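Local atomic coordinates of acylneuraminate lyase (Mycoplasma synoviae, PDB entry 4N4P), a protein that is an acylneuraminate lyase of the dihydrodipicolinate synthetase family, a TIM-barrel protein with four chains in its assembly. Residues 13-18 against 30-35. Sequence-based numbering, arbitrary orientation.
Sequences AMVTPF and KEVVNF
In the first beta-alpha unit of this TIM barrel, the loop leaving strand 9-12 packs against helix 26-39, with Val32 facing the loop and touched by Met14, Val15 and Pro17. Met14 and Val32 have the nearest alpha carbons, 7.9 Å apart, a spacing that a long methionine and a short valine fill between them. Val32 divides the work between its two methyls. CG1, anti to the backbone N (chi1 163°), presses on Met14 CG at 3.5 Å, a tight carbon pair, while CG2 meets Pro17 CG at 3.7 Å. Methionine suits its place because its long, unbranched chain can reach past Val32 to Val33: chi1 (-163°) and chi2 (-174°), both near anti, carry the thioether sulfur SD out to 3.8 Å from Val33 CG2, and Met14 touches two successive helix residues. Val15 adds a looser contact, its CG2 4.4 Å from Val32 CG1. The carbonyl oxygen of Val15 is buried here with no polar partner in the model, beside apolar groups that cannot bond it. Pro17 offers a compact ring with a restricted backbone, well suited to a loop that stays extended alongside a helix. Around this patch, Met14 also touches Val69 of helix 59-73 and, like Val33, Ile45 of strand 44-47, whereas Val15 leans on helix 253-263. Every residue that touches across the interface is buried, and apolar packing alone joins the two segments, a beta-to-alpha loop lying against the helix it leads into, within the first beta-alpha unit of a TIM barrel.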
# COMPACT_ATOMS: atom_id res chain seq x y z
N ALA A 13 -24.50 -14.35 -4.43
CA ALA A 13 -23.47 -15.32 -4.08
C ALA A 13 -23.98 -16.10 -2.88
O ALA A 13 -23.91 -15.65 -1.72
CB ALA A 13 -22.15 -14.61 -3.76
N MET A 14 -24.56 -17.26 -3.17
CA MET A 14 -25.36 -18.00 -2.21
C MET A 14 -24.57 -18.42 -0.98
O MET A 14 -23.47 -18.89 -1.11
CB MET A 14 -25.90 -19.28 -2.86
CG MET A 14 -27.06 -19.87 -2.07
SD MET A 14 -27.56 -21.44 -2.77
CE MET A 14 -26.35 -22.55 -2.08
N VAL A 15 -25.17 -18.23 0.20
CA VAL A 15 -24.62 -18.77 1.44
C VAL A 15 -24.80 -20.29 1.45
O VAL A 15 -25.74 -20.81 0.85
CB VAL A 15 -25.27 -18.11 2.68
CG1 VAL A 15 -24.93 -16.62 2.70
CG2 VAL A 15 -26.81 -18.32 2.70
N THR A 16 -23.90 -20.98 2.14
CA THR A 16 -24.03 -22.43 2.32
C THR A 16 -24.52 -22.79 3.74
O THR A 16 -23.81 -22.58 4.70
CB THR A 16 -22.68 -23.17 1.99
OG1 THR A 16 -22.22 -22.77 0.69
CG2 THR A 16 -22.89 -24.69 2.00
N PRO A 17 -25.76 -23.32 3.88
CA PRO A 17 -26.24 -23.63 5.22
C PRO A 17 -25.46 -24.72 5.95
O PRO A 17 -25.21 -25.79 5.40
CB PRO A 17 -27.69 -24.08 4.97
CG PRO A 17 -28.07 -23.27 3.77
CD PRO A 17 -26.85 -23.46 2.90
N PHE A 18 -25.06 -24.43 7.18
CA PHE A 18 -24.50 -25.46 8.04
C PHE A 18 -25.29 -25.50 9.32
O PHE A 18 -25.85 -24.49 9.74
CB PHE A 18 -23.04 -25.16 8.41
CG PHE A 18 -22.12 -24.96 7.24
CD1 PHE A 18 -21.78 -26.02 6.41
CD2 PHE A 18 -21.58 -23.71 6.98
CE1 PHE A 18 -20.91 -25.83 5.33
CE2 PHE A 18 -20.71 -23.50 5.93
CZ PHE A 18 -20.39 -24.56 5.08
N LYS A 30 -31.69 -26.45 -0.13
CA LYS A 30 -32.88 -26.35 -0.96
C LYS A 30 -33.76 -25.17 -0.56
O LYS A 30 -34.30 -24.47 -1.43
CB LYS A 30 -33.68 -27.66 -0.96
CG LYS A 30 -32.85 -28.94 -1.16
CD LYS A 30 -32.77 -29.33 -2.63
CE LYS A 30 -32.23 -30.72 -2.86
NZ LYS A 30 -33.22 -31.72 -3.41
N GLU A 31 -33.90 -24.92 0.75
CA GLU A 31 -34.73 -23.79 1.19
C GLU A 31 -34.11 -22.45 0.78
O GLU A 31 -34.83 -21.54 0.41
CB GLU A 31 -34.95 -23.79 2.70
CG GLU A 31 -35.79 -24.96 3.22
CD GLU A 31 -36.23 -24.76 4.66
OE1 GLU A 31 -36.41 -23.59 5.10
OE2 GLU A 31 -36.41 -25.78 5.36
N VAL A 32 -32.80 -22.33 0.88
CA VAL A 32 -32.15 -21.09 0.45
C VAL A 32 -32.37 -20.87 -1.05
O VAL A 32 -32.65 -19.76 -1.47
CB VAL A 32 -30.65 -21.09 0.78
CG1 VAL A 32 -29.88 -20.02 -0.01
CG2 VAL A 32 -30.47 -20.92 2.30
N VAL A 33 -32.21 -21.92 -1.85
CA VAL A 33 -32.44 -21.80 -3.31
C VAL A 33 -33.87 -21.31 -3.58
O VAL A 33 -34.08 -20.34 -4.32
CB VAL A 33 -32.11 -23.11 -4.09
CG1 VAL A 33 -32.54 -23.02 -5.60
CG2 VAL A 33 -30.62 -23.42 -4.00
N ASN A 34 -34.87 -21.96 -2.97
CA ASN A 34 -36.25 -21.51 -3.16
C ASN A 34 -36.47 -20.06 -2.74
O ASN A 34 -37.20 -19.34 -3.40
CB ASN A 34 -37.25 -22.41 -2.43
CG ASN A 34 -37.30 -23.84 -2.98
OD1 ASN A 34 -36.86 -24.14 -4.09
ND2 ASN A 34 -37.89 -24.74 -2.18
N PHE A 35 -35.87 -19.65 -1.62
CA PHE A 35 -36.00 -18.28 -1.15
C PHE A 35 -35.44 -17.31 -2.21
O PHE A 35 -36.09 -16.31 -2.56
CB PHE A 35 -35.24 -18.13 0.19
CG PHE A 35 -35.21 -16.73 0.74
CD1 PHE A 35 -36.35 -16.16 1.28
CD2 PHE A 35 -34.01 -16.00 0.73
CE1 PHE A 35 -36.30 -14.86 1.82
CE2 PHE A 35 -33.95 -14.73 1.26
CZ PHE A 35 -35.10 -14.15 1.81